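Local coordinates for protein ferredoxin--NADP reductase, apicoplast (Plasmodium falciparum, PDB 3JQR) that transfers electrons between ferredoxin and NADP(H) through a bound FAD, and may serve the terminal step of isoprenoid precursor biosynthesis in the apicoplast, at residues A[28-33]-A[219-224]; A[32-37]-A[118-123]; A[169-174]-A[278-283]. The protein carries 1 engineered substitution. All blocks are in the same frame, centred on the assembly; numbering follows the deposited sequence.

Interaction 1 of 3, residues A[28-33]-A[219-224]; sequences RPNSPN and NEDSIL
The Arg28 guanidinium has Asp221 O above the centre of one face, 3.7 Å from its plane, while at its edge Ile223 O lies in the plane and Glu220 O near it. The grip on Ile223 is end-on, NH1 at 3.1 Å and NH2 at 3.0 Å sharing that one carbonyl oxygen, and two bonds in a single plane oppose rotation of the group. The bond from NH2 to Glu220 O is weak. Bends at chi2 and chi3 (68° and 66°) fold the arginine back over Asp221. Its carboxylate makes no direct salt bridge with the guanidinium; a water that accepts from Arg28 NE and donates to Asp221 OD1 connects them instead.

Residues 28 to 31 form a type I beta turn, which meets the 3-10 segment 220-222 and thereby joins a loop of the FAD-binding domain to the loop following strand 211-217 of the NAD-binding domain. Asp221 receives the turn: Arg28 N donates to its backbone O at 3.0 Å, and Asn30 N reaches OD2, also at 3.0 Å, on the anti lone pair. Asn219 ND2, with its partner in the amide plane, donates to Asn30 O at 3.1 Å, approaching from above the carbonyl plane (60° out of it).

From the end of the turn the bonds run in relay through hydroxyls. Asn33 N donates to Ser31 OG, closing an ST turn; Ser31 OG donates to Ser222 OG at 2.6 Å; and Ser222 OG donates to Asn219 OD1 at 2.8 Å. Each hydroxyl is thus both acceptor and donor, a sequence that probably strengthens its members cooperatively. Tyr218, which binds NADP(+), precedes Asn219 and touches Pro32.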
loop_
_atom_site.group_PDB
_atom_site.type_symbol
_atom_site.label_atom_id
_atom_site.label_comp_id
_atom_site.label_asym_id
_atom_site.label_seq_id
_atom_site.Cartn_x
_atom_site.Cartn_y
_atom_site.Cartn_z
ATOM N N ARG A 28 -23.518 4.640 -6.706
ATOM C CA ARG A 28 -24.936 4.677 -6.362
ATOM C C ARG A 28 -25.116 4.410 -4.861
ATOM O O ARG A 28 -24.161 4.041 -4.178
ATOM C CB ARG A 28 -25.731 3.677 -7.213
ATOM C CG ARG A 28 -26.056 4.156 -8.637
ATOM C CD ARG A 28 -24.810 4.279 -9.519
ATOM N NE ARG A 28 -24.181 2.988 -9.791
ATOM C CZ ARG A 28 -22.960 2.845 -10.300
ATOM N NH1 ARG A 28 -22.229 3.914 -10.591
ATOM N NH2 ARG A 28 -22.464 1.634 -10.514
ATOM N N PRO A 29 -26.338 4.598 -4.339
ATOM C CA PRO A 29 -26.546 4.611 -2.885
ATOM C C PRO A 29 -26.149 3.350 -2.109
ATOM O O PRO A 29 -25.857 3.440 -0.919
ATOM C CB PRO A 29 -28.054 4.861 -2.747
ATOM C CG PRO A 29 -28.440 5.538 -4.014
ATOM C CD PRO A 29 -27.579 4.907 -5.071
ATOM N N ASN A 30 -26.147 2.188 -2.752
ATOM C CA ASN A 30 -25.811 0.954 -2.038
ATOM C C ASN A 30 -24.307 0.709 -1.907
ATOM O O ASN A 30 -23.877 -0.287 -1.322
ATOM C CB ASN A 30 -26.508 -0.257 -2.664
ATOM C CG ASN A 30 -27.951 -0.393 -2.216
ATOM O OD1 ASN A 30 -28.867 -0.470 -3.038
ATOM N ND2 ASN A 30 -28.163 -0.413 -0.903
ATOM N N SER A 31 -23.510 1.625 -2.445
ATOM C CA SER A 31 -22.064 1.520 -2.317
ATOM C C SER A 31 -21.608 2.038 -0.959
ATOM O O SER A 31 -22.085 3.069 -0.493
ATOM C CB SER A 31 -21.360 2.293 -3.434
ATOM O OG SER A 31 -19.957 2.104 -3.371
ATOM N N PRO A 32 -20.687 1.308 -0.312
ATOM C CA PRO A 32 -20.075 1.740 0.943
ATOM C C PRO A 32 -18.958 2.754 0.703
ATOM O O PRO A 32 -18.576 3.489 1.613
ATOM C CB PRO A 32 -19.495 0.443 1.511
ATOM C CG PRO A 32 -19.197 -0.388 0.309
ATOM C CD PRO A 32 -20.249 -0.041 -0.713
ATOM N N ASN A 33 -18.441 2.784 -0.520
ATOM C CA ASN A 33 -17.411 3.745 -0.889
ATOM C C ASN A 33 -17.978 5.141 -1.087
ATOM O O ASN A 33 -19.172 5.314 -1.328
ATOM C CB ASN A 33 -16.709 3.312 -2.177
ATOM C CG ASN A 33 -16.079 1.945 -2.065
ATOM O OD1 ASN A 33 -15.504 1.599 -1.036
ATOM N ND2 ASN A 33 -16.180 1.156 -3.130
ATOM N N ASN A 219 -19.656 -4.009 -4.879
ATOM C CA ASN A 219 -20.924 -4.483 -5.427
ATOM C C ASN A 219 -21.310 -3.714 -6.692
ATOM O O ASN A 219 -20.530 -2.906 -7.195
ATOM C CB ASN A 219 -22.034 -4.394 -4.377
ATOM C CG ASN A 219 -22.285 -2.974 -3.917
ATOM O OD1 ASN A 219 -21.697 -2.027 -4.443
ATOM N ND2 ASN A 219 -23.163 -2.814 -2.934
ATOM N N GLU A 220 -22.511 -3.967 -7.203
ATOM C CA GLU A 220 -22.959 -3.337 -8.444
ATOM C C GLU A 220 -22.894 -1.810 -8.378
ATOM O O GLU A 220 -22.384 -1.163 -9.295
ATOM C CB GLU A 220 -24.372 -3.805 -8.810
ATOM C CG GLU A 220 -24.953 -3.132 -10.046
ATOM C CD GLU A 220 -26.105 -3.911 -10.656
ATOM O OE1 GLU A 220 -26.096 -5.158 -10.571
ATOM O OE2 GLU A 220 -27.016 -3.278 -11.227
ATOM N N ASP A 221 -23.403 -1.244 -7.286
ATOM C CA ASP A 221 -23.433 0.207 -7.100
ATOM C C ASP A 221 -22.050 0.839 -6.904
ATOM O O ASP A 221 -21.938 2.055 -6.760
ATOM C CB ASP A 221 -24.343 0.575 -5.922
ATOM C CG ASP A 221 -25.815 0.522 -6.281
ATOM O OD1 ASP A 221 -26.159 -0.109 -7.304
ATOM O OD2 ASP A 221 -26.629 1.116 -5.541
ATOM N N SER A 222 -21.005 0.016 -6.899
ATOM C CA SER A 222 -19.643 0.508 -6.697
ATOM C C SER A 222 -18.848 0.570 -7.998
ATOM O O SER A 222 -17.703 1.014 -8.010
ATOM C CB SER A 222 -18.899 -0.363 -5.680
ATOM O OG SER A 222 -19.507 -0.289 -4.405
ATOM N N ILE A 223 -19.452 0.112 -9.089
ATOM C CA ILE A 223 -18.808 0.178 -10.395
ATOM C C ILE A 223 -18.643 1.631 -10.827
ATOM O O ILE A 223 -19.623 2.332 -11.046
ATOM C CB ILE A 223 -19.620 -0.579 -11.469
ATOM C CG1 ILE A 223 -19.807 -2.044 -11.059
ATOM C CG2 ILE A 223 -18.935 -0.472 -12.833
ATOM C CD1 ILE A 223 -20.641 -2.853 -12.033
ATOM N N LEU A 224 -17.400 2.083 -10.941
ATOM C CA LEU A 224 -17.135 3.448 -11.372
ATOM C C LEU A 224 -17.274 3.565 -12.886
ATOM O O LEU A 224 -16.976 2.621 -13.619
ATOM C CB LEU A 224 -15.746 3.893 -10.922
ATOM C CG LEU A 224 -15.448 3.651 -9.442
ATOM C CD1 LEU A 224 -14.007 3.996 -9.120
ATOM C CD2 LEU A 224 -16.411 4.435 -8.554
HETATM O O HOH W 1 -25.141 0.620 -10.237
HETATM O O HOH W 2 -15.864 1.598 -6.250
#

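Interaction 2 of 3, residues A[32-37]-A[118-123]; sequences PNEVYH and IKIHKY. With FAD (flavin-adenine dinucleotide), chain B.
Tyr36 overlaps Ile120 obliquely: CE1 of the ring comes within 3.9 Å of Ile120 CG1, and Ile120 CD1 sits at the ring edge, in its plane. The same isoleucine branch is shared by Glu34, whose CG lies 3.8 Å from CG1. Extended, with CG anti to its own nitrogen (chi1 -178°), Glu34 reaches across Ile120 to two polar partners. Its OE1 accepts from Tyr36 OH at 2.8 Å on the anti lone pair, which ties the carboxylate to the hydroxyl end of the tyrosine, and OE2 makes a long salt bridge of 3.7 Å to Lys122 NZ.

The backbones pair antiparallel. Tyr36 and Ile118 exchange two hydrogen bonds, and Ile120 N donates to Glu34 O at 2.8 Å in a nearly straight bond (173° at the hydrogen). Val35 and Lys119 form the non-hydrogen-bonded pair between them, their side chains on the face opposite to Tyr36 and Ile118. There the extended Lys119 ends in a weak bond to Asn33 OD1, supplemented by a water that donates to OD1 and accepts from NZ.

Ile118 N and O and Ile120 N are taken up by strand 35-41, while Lys119 N, between them, donates to flavin O2 at 2.8 Å; the His121 ring carries FAD C5B over one face, 3.4 Å above the plane and offset toward the rim. Strand 114-119, at the end of the antiparallel sheet, contributes a main-chain N-H to the flavin pyrimidine, an arrangement characteristic of the FAD-binding beta barrel of ferredoxin-NADP reductases; its Lys119 also binds NADP(+).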
loop_
_atom_site.group_PDB
_atom_site.type_symbol
_atom_site.label_atom_id
_atom_site.label_comp_id
_atom_site.label_asym_id
_atom_site.label_seq_id
_atom_site.Cartn_x
_atom_site.Cartn_y
_atom_site.Cartn_z
ATOM N N PRO A 32 -20.687 1.308 -0.312
ATOM C CA PRO A 32 -20.075 1.740 0.943
ATOM C C PRO A 32 -18.958 2.754 0.703
ATOM O O PRO A 32 -18.576 3.489 1.613
ATOM C CB PRO A 32 -19.495 0.443 1.511
ATOM C CG PRO A 32 -19.197 -0.388 0.309
ATOM C CD PRO A 32 -20.249 -0.041 -0.713
ATOM N N ASN A 33 -18.441 2.784 -0.520
ATOM C CA ASN A 33 -17.411 3.745 -0.889
ATOM C C ASN A 33 -17.978 5.141 -1.087
ATOM O O ASN A 33 -19.172 5.314 -1.328
ATOM C CB ASN A 33 -16.709 3.312 -2.177
ATOM C CG ASN A 33 -16.079 1.945 -2.065
ATOM O OD1 ASN A 33 -15.504 1.599 -1.036
ATOM N ND2 ASN A 33 -16.180 1.156 -3.130
ATOM N N GLU A 34 -17.107 6.133 -0.978
ATOM C CA GLU A 34 -17.433 7.490 -1.369
ATOM C C GLU A 34 -16.401 7.899 -2.410
ATOM O O GLU A 34 -15.205 7.939 -2.121
ATOM C CB GLU A 34 -17.391 8.426 -0.161
ATOM C CG GLU A 34 -17.771 9.865 -0.470
ATOM C CD GLU A 34 -17.867 10.724 0.781
ATOM O OE1 GLU A 34 -18.379 11.861 0.685
ATOM O OE2 GLU A 34 -17.435 10.263 1.859
ATOM N N VAL A 35 -16.863 8.174 -3.626
ATOM C CA VAL A 35 -15.965 8.465 -4.738
ATOM C C VAL A 35 -16.482 9.629 -5.572
ATOM O O VAL A 35 -17.677 9.715 -5.860
ATOM C CB VAL A 35 -15.800 7.239 -5.655
ATOM C CG1 VAL A 35 -14.677 7.468 -6.648
ATOM C CG2 VAL A 35 -15.541 5.990 -4.828
ATOM N N TYR A 36 -15.580 10.522 -5.963
ATOM C CA TYR A 36 -15.973 11.696 -6.727
ATOM C C TYR A 36 -15.293 11.782 -8.084
ATOM O O TYR A 36 -14.079 11.607 -8.208
ATOM C CB TYR A 36 -15.698 12.982 -5.942
ATOM C CG TYR A 36 -16.570 13.159 -4.724
ATOM C CD1 TYR A 36 -16.048 12.996 -3.449
ATOM C CD2 TYR A 36 -17.915 13.489 -4.845
ATOM C CE1 TYR A 36 -16.834 13.157 -2.329
ATOM C CE2 TYR A 36 -18.714 13.652 -3.726
ATOM C CZ TYR A 36 -18.166 13.484 -2.470
ATOM O OH TYR A 36 -18.945 13.640 -1.347
ATOM N N HIS A 37 -16.101 12.052 -9.098
ATOM C CA HIS A 37 -15.599 12.458 -10.391
ATOM C C HIS A 37 -15.383 13.966 -10.346
ATOM O O HIS A 37 -16.259 14.713 -9.905
ATOM C CB HIS A 37 -16.611 12.104 -11.478
ATOM C CG HIS A 37 -16.210 12.556 -12.846
ATOM N ND1 HIS A 37 -15.195 11.956 -13.559
ATOM C CD2 HIS A 37 -16.692 13.545 -13.634
ATOM C CE1 HIS A 37 -15.065 12.560 -14.726
ATOM N NE2 HIS A 37 -15.961 13.527 -14.798
ATOM N N ILE A 118 -11.671 10.087 -7.679
ATOM C CA ILE A 118 -10.994 10.046 -6.385
ATOM C C ILE A 118 -11.818 9.402 -5.268
ATOM O O ILE A 118 -12.864 9.917 -4.878
ATOM C CB ILE A 118 -10.566 11.463 -5.950
ATOM C CG1 ILE A 118 -9.694 12.105 -7.030
ATOM C CG2 ILE A 118 -9.835 11.417 -4.614
ATOM C CD1 ILE A 118 -9.210 13.491 -6.680
ATOM N N LYS A 119 -11.335 8.272 -4.759
ATOM C CA LYS A 119 -11.957 7.619 -3.613
ATOM C C LYS A 119 -11.607 8.360 -2.321
ATOM O O LYS A 119 -10.458 8.750 -2.113
ATOM C CB LYS A 119 -11.514 6.156 -3.523
ATOM C CG LYS A 119 -12.113 5.391 -2.356
ATOM C CD LYS A 119 -11.874 3.896 -2.491
ATOM C CE LYS A 119 -12.513 3.132 -1.338
ATOM N NZ LYS A 119 -12.201 1.675 -1.393
ATOM N N ILE A 120 -12.599 8.558 -1.461
ATOM C CA ILE A 120 -12.369 9.206 -0.175
ATOM C C ILE A 120 -11.854 8.201 0.862
ATOM O O ILE A 120 -12.562 7.276 1.258
ATOM C CB ILE A 120 -13.637 9.915 0.339
ATOM C CG1 ILE A 120 -14.109 10.958 -0.677
ATOM C CG2 ILE A 120 -13.378 10.566 1.686
ATOM C CD1 ILE A 120 -13.076 12.021 -0.990
ATOM N N HIS A 121 -10.608 8.398 1.287
ATOM C CA HIS A 121 -9.908 7.475 2.181
ATOM C C HIS A 121 -10.173 7.786 3.657
ATOM O O HIS A 121 -9.827 8.860 4.150
ATOM C CB HIS A 121 -8.403 7.519 1.869
ATOM C CG HIS A 121 -7.549 6.679 2.773
ATOM N ND1 HIS A 121 -7.157 5.396 2.451
ATOM C CD2 HIS A 121 -6.968 6.959 3.964
ATOM C CE1 HIS A 121 -6.392 4.915 3.415
ATOM N NE2 HIS A 121 -6.262 5.844 4.346
ATOM N N LYS A 122 -10.813 6.840 4.343
ATOM C CA LYS A 122 -10.987 6.883 5.794
ATOM C C LYS A 122 -10.649 5.495 6.343
ATOM O O LYS A 122 -10.998 4.490 5.726
ATOM C CB LYS A 122 -12.434 7.221 6.173
ATOM C CG LYS A 122 -13.237 7.968 5.122
ATOM C CD LYS A 122 -14.649 8.248 5.634
ATOM C CE LYS A 122 -15.616 8.562 4.498
ATOM N NZ LYS A 122 -15.936 7.357 3.681
ATOM N N TYR A 123 -9.967 5.427 7.485
ATOM C CA TYR A 123 -9.463 6.608 8.177
ATOM C C TYR A 123 -7.935 6.585 8.332
ATOM O O TYR A 123 -7.311 5.524 8.286
ATOM C CB TYR A 123 -10.185 6.834 9.518
ATOM C CG TYR A 123 -10.528 5.589 10.322
ATOM C CD1 TYR A 123 -10.509 4.324 9.747
ATOM C CD2 TYR A 123 -10.909 5.694 11.657
ATOM C CE1 TYR A 123 -10.833 3.196 10.489
ATOM C CE2 TYR A 123 -11.237 4.576 12.403
ATOM C CZ TYR A 123 -11.198 3.329 11.815
ATOM O OH TYR A 123 -11.526 2.216 12.557
HETATM P PA FAD B . -2.988 9.595 3.046
HETATM O O1A FAD B . -1.867 9.571 2.081
HETATM O O2A FAD B . -3.041 10.665 4.064
HETATM O O5B FAD B . -3.045 8.173 3.788
HETATM C C5B FAD B . -3.272 6.980 3.032
HETATM C C4B FAD B . -2.354 5.844 3.496
HETATM O O4B FAD B . -0.958 6.234 3.366
HETATM C C3B FAD B . -2.579 5.603 4.986
HETATM O O3B FAD B . -3.621 4.637 5.158
HETATM C C2B FAD B . -1.247 5.005 5.413
HETATM O O2B FAD B . -1.216 3.614 5.074
HETATM C C1B FAD B . -0.233 5.762 4.546
HETATM N N9A FAD B . 0.345 6.940 5.259
HETATM C C8A FAD B . -0.346 7.942 5.807
HETATM N N7A FAD B . 0.502 8.818 6.350
HETATM C C5A FAD B . 1.736 8.373 6.145
HETATM C C6A FAD B . 2.997 8.851 6.476
HETATM N N6A FAD B . 3.131 9.995 7.143
HETATM N N1A FAD B . 4.078 8.144 6.113
HETATM C C2A FAD B . 3.949 7.005 5.449
HETATM N N3A FAD B . 2.759 6.523 5.120
HETATM C C4A FAD B . 1.639 7.182 5.452
HETATM N N1 FAD B . -6.498 7.141 -5.876
HETATM C C2 FAD B . -7.802 7.373 -6.337
HETATM O O2 FAD B . -8.739 7.505 -5.547
HETATM N N3 FAD B . -8.034 7.461 -7.709
HETATM C C4 FAD B . -6.975 7.316 -8.613
HETATM O O4 FAD B . -7.190 7.394 -9.820
HETATM C C4X FAD B . -5.684 7.080 -8.158
HETATM N N5 FAD B . -4.624 6.930 -9.069
HETATM C C5X FAD B . -3.328 6.645 -8.609
HETATM C C6 FAD B . -2.279 6.442 -9.503
HETATM C C7 FAD B . -1.001 6.164 -9.023
HETATM C C7M FAD B . 0.151 5.937 -10.002
HETATM C C8 FAD B . -0.771 6.094 -7.651
HETATM C C8M FAD B . 0.629 5.792 -7.115
HETATM C C9 FAD B . -1.817 6.296 -6.761
HETATM C C9A FAD B . -3.091 6.570 -7.244
HETATM N N10 FAD B . -4.138 6.769 -6.345
HETATM C C10 FAD B . -5.444 6.993 -6.796
HETATM C "C1'" FAD B . -3.853 6.806 -4.907
HETATM C "C2'" FAD B . -4.054 8.238 -4.436
HETATM O "O2'" FAD B . -2.787 8.897 -4.434
HETATM C "C3'" FAD B . -4.666 8.259 -3.039
HETATM O "O3'" FAD B . -5.641 9.304 -2.936
HETATM C "C4'" FAD B . -3.568 8.497 -2.026
HETATM O "O4'" FAD B . -2.628 7.417 -2.089
HETATM C "C5'" FAD B . -4.155 8.644 -0.622
HETATM O "O5'" FAD B . -3.860 9.950 -0.133
HETATM P P FAD B . -4.710 10.604 1.060
HETATM O O1P FAD B . -4.119 11.923 1.374
HETATM O O2P FAD B . -6.150 10.509 0.765
HETATM O O3P FAD B . -4.390 9.582 2.269
HETATM O O HOH W 3 -14.208 -0.483 -0.508
#

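Interaction 3 of 3, residues A[169-174]-A[278-283]; sequences KNTNFI and KCELYI
Nearly equal first torsions in Phe173 and Tyr282 (chi1 -68° and -70°), each CG anti to the carbonyl carbon, lay the two rings side by side pointing the same way, with Phe173 CD2 3.9 Å from Tyr282 CE1. Leu281 differs, with CG anti to the backbone N (chi1 175°), and its second torsion then brings CD1 to 3.6 Å from Ile174 CB. Ile174 CG1 in turn touches Cys279 SG at 3.7 Å, and the sulfur also meets Asn172 CB. Glu280 contributes methylenes: CB packs obliquely against the Phe173 ring, and CG touches Thr171 CG2 at 3.5 Å, the methyl that also lies over one face of that ring.

Between these two layers of side chains runs a parallel ladder: Glu280 N donates to Asn172 O at 3.0 Å, Ile174 N to Glu280 O at 3.0 Å, and Tyr282 N to Ile174 O at 2.9 Å. The bonds join strands 173-178 and 280-285, neighbours in the five-stranded parallel sheet of the Rossmann-like NAD-binding domain. Helix 267-276 covers the Ile174 and Leu281 face.

The polar ends of Glu280 and Tyr282 find partners outside the two segments, OE1 at His312 NE2 and OH at Asn161 O. Cohesion consequently comes mainly from main-chain hydrogen bonds and apolar side-chain contact, with a water bridging Asn172 N and Lys278 O.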
loop_
_atom_site.group_PDB
_atom_site.type_symbol
_atom_site.label_atom_id
_atom_site.label_comp_id
_atom_site.label_asym_id
_atom_site.label_seq_id
_atom_site.Cartn_x
_atom_site.Cartn_y
_atom_site.Cartn_z
ATOM N N LYS A 169 -2.524 -1.154 -35.926
ATOM C CA LYS A 169 -2.306 -2.599 -35.865
ATOM C C LYS A 169 -3.516 -3.382 -35.349
ATOM O O LYS A 169 -3.519 -4.613 -35.378
ATOM C CB LYS A 169 -1.077 -2.926 -35.010
ATOM C CG LYS A 169 0.189 -2.187 -35.415
ATOM C CD LYS A 169 1.387 -3.129 -35.457
ATOM C CE LYS A 169 1.742 -3.680 -34.084
ATOM N NZ LYS A 169 2.744 -2.829 -33.379
ATOM N N ASN A 170 -4.536 -2.668 -34.881
ATOM C CA ASN A 170 -5.707 -3.298 -34.263
ATOM C C ASN A 170 -5.343 -4.200 -33.083
ATOM O O ASN A 170 -5.926 -5.268 -32.904
ATOM C CB ASN A 170 -6.520 -4.086 -35.294
ATOM C CG ASN A 170 -7.159 -3.192 -36.340
ATOM O OD1 ASN A 170 -7.907 -2.269 -36.017
ATOM N ND2 ASN A 170 -6.868 -3.468 -37.605
ATOM N N THR A 171 -4.381 -3.753 -32.282
ATOM C CA THR A 171 -3.924 -4.496 -31.109
ATOM C C THR A 171 -5.076 -4.958 -30.215
ATOM O O THR A 171 -6.019 -4.207 -29.973
ATOM C CB THR A 171 -2.968 -3.633 -30.268
ATOM O OG1 THR A 171 -1.947 -3.088 -31.112
ATOM C CG2 THR A 171 -2.330 -4.458 -29.162
ATOM N N ASN A 172 -4.995 -6.193 -29.728
ATOM C CA ASN A 172 -5.976 -6.719 -28.780
ATOM C C ASN A 172 -5.562 -6.421 -27.340
ATOM O O ASN A 172 -4.371 -6.348 -27.040
ATOM C CB ASN A 172 -6.146 -8.225 -28.970
ATOM C CG ASN A 172 -6.562 -8.592 -30.381
ATOM O OD1 ASN A 172 -5.893 -9.374 -31.053
ATOM N ND2 ASN A 172 -7.665 -8.018 -30.841
ATOM N N PHE A 173 -6.538 -6.266 -26.448
ATOM C CA PHE A 173 -6.252 -5.849 -25.078
ATOM C C PHE A 173 -6.958 -6.667 -24.008
ATOM O O PHE A 173 -8.118 -7.043 -24.161
ATOM C CB PHE A 173 -6.640 -4.382 -24.870
ATOM C CG PHE A 173 -5.784 -3.411 -25.630
ATOM C CD1 PHE A 173 -6.272 -2.777 -26.763
ATOM C CD2 PHE A 173 -4.496 -3.124 -25.208
ATOM C CE1 PHE A 173 -5.487 -1.882 -27.464
ATOM C CE2 PHE A 173 -3.705 -2.227 -25.904
ATOM C CZ PHE A 173 -4.199 -1.606 -27.033
ATOM N N ILE A 174 -6.244 -6.928 -22.918
ATOM C CA ILE A 174 -6.877 -7.319 -21.670
ATOM C C ILE A 174 -6.619 -6.205 -20.651
ATOM O O ILE A 174 -5.476 -5.798 -20.442
ATOM C CB ILE A 174 -6.361 -8.673 -21.134
ATOM C CG1 ILE A 174 -6.516 -9.764 -22.196
ATOM C CG2 ILE A 174 -7.120 -9.066 -19.875
ATOM C CD1 ILE A 174 -5.648 -10.987 -21.951
ATOM N N LYS A 278 -2.300 -12.494 -28.847
ATOM C CA LYS A 278 -1.188 -11.585 -28.558
ATOM C C LYS A 278 -1.649 -10.300 -27.871
ATOM O O LYS A 278 -1.317 -9.200 -28.308
ATOM C CB LYS A 278 -0.425 -11.238 -29.839
ATOM C CG LYS A 278 -0.004 -12.438 -30.670
ATOM C CD LYS A 278 1.130 -13.209 -30.015
ATOM C CE LYS A 278 1.503 -14.430 -30.845
ATOM N NZ LYS A 278 2.519 -15.280 -30.165
ATOM N N CYS A 279 -2.409 -10.444 -26.794
ATOM C CA CYS A 279 -2.934 -9.286 -26.085
ATOM C C CYS A 279 -1.857 -8.477 -25.381
ATOM O O CYS A 279 -0.848 -9.018 -24.932
ATOM C CB CYS A 279 -3.979 -9.720 -25.060
ATOM S SG CYS A 279 -5.610 -10.002 -25.754
ATOM N N GLU A 280 -2.079 -7.170 -25.305
ATOM C CA GLU A 280 -1.356 -6.329 -24.370
ATOM C C GLU A 280 -2.149 -6.378 -23.074
ATOM O O GLU A 280 -3.343 -6.081 -23.061
ATOM C CB GLU A 280 -1.262 -4.891 -24.881
ATOM C CG GLU A 280 -0.511 -4.736 -26.197
ATOM C CD GLU A 280 0.990 -4.908 -26.044
ATOM O OE1 GLU A 280 1.535 -4.531 -24.984
ATOM O OE2 GLU A 280 1.628 -5.412 -26.991
ATOM N N LEU A 281 -1.493 -6.765 -21.989
ATOM C CA LEU A 281 -2.172 -6.939 -20.715
ATOM C C LEU A 281 -1.877 -5.778 -19.771
ATOM O O LEU A 281 -0.720 -5.433 -19.548
ATOM C CB LEU A 281 -1.739 -8.258 -20.078
ATOM C CG LEU A 281 -2.252 -8.559 -18.673
ATOM C CD1 LEU A 281 -3.763 -8.695 -18.683
ATOM C CD2 LEU A 281 -1.598 -9.825 -18.139
ATOM N N TYR A 282 -2.926 -5.179 -19.218
ATOM C CA TYR A 282 -2.770 -4.066 -18.289
ATOM C C TYR A 282 -3.371 -4.406 -16.938
ATOM O O TYR A 282 -4.463 -4.967 -16.863
ATOM C CB TYR A 282 -3.433 -2.801 -18.837
ATOM C CG TYR A 282 -2.720 -2.191 -20.021
ATOM C CD1 TYR A 282 -2.712 -2.829 -21.256
ATOM C CD2 TYR A 282 -2.064 -0.972 -19.909
ATOM C CE1 TYR A 282 -2.066 -2.279 -22.340
ATOM C CE2 TYR A 282 -1.415 -0.410 -20.994
ATOM C CZ TYR A 282 -1.420 -1.072 -22.206
ATOM O OH TYR A 282 -0.779 -0.525 -23.291
ATOM N N ILE A 283 -2.662 -4.051 -15.871
ATOM C CA ILE A 283 -3.136 -4.300 -14.513
ATOM C C ILE A 283 -3.174 -2.997 -13.708
ATOM O O ILE A 283 -2.192 -2.253 -13.665
ATOM C CB ILE A 283 -2.247 -5.342 -13.795
ATOM C CG1 ILE A 283 -2.187 -6.638 -14.612
ATOM C CG2 ILE A 283 -2.775 -5.621 -12.401
ATOM C CD1 ILE A 283 -1.012 -7.535 -14.256
HETATM O O HOH W 4 -2.555 -7.962 -30.290
#

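Interactions 1 and 2 share Pro32 and Asn33, with centres about 11 Å apart; they touch where Leu224 CD2 packs on Val35 CG1 at 4.0 Å. Interaction 2 lies within the antiparallel FAD-binding sheet, joining strands 35-41 and 114-119, whereas interaction 1 crosses from the loop before strand 35-41 to the NAD-binding domain. Interaction 3 belongs to that domain's parallel sheet, its centre about 28 Å from that of interaction 1 and about 30 Å from that of interaction 2. Along the chain the overlapping 28-33 and 32-37 precede 118-123, 169-174, 219-224 and 278-283, so interaction 1 is completed between the halves of interaction 3. Interactions 2 and 3 each pair neighbouring strands within one domain; interaction 1 links the two domains.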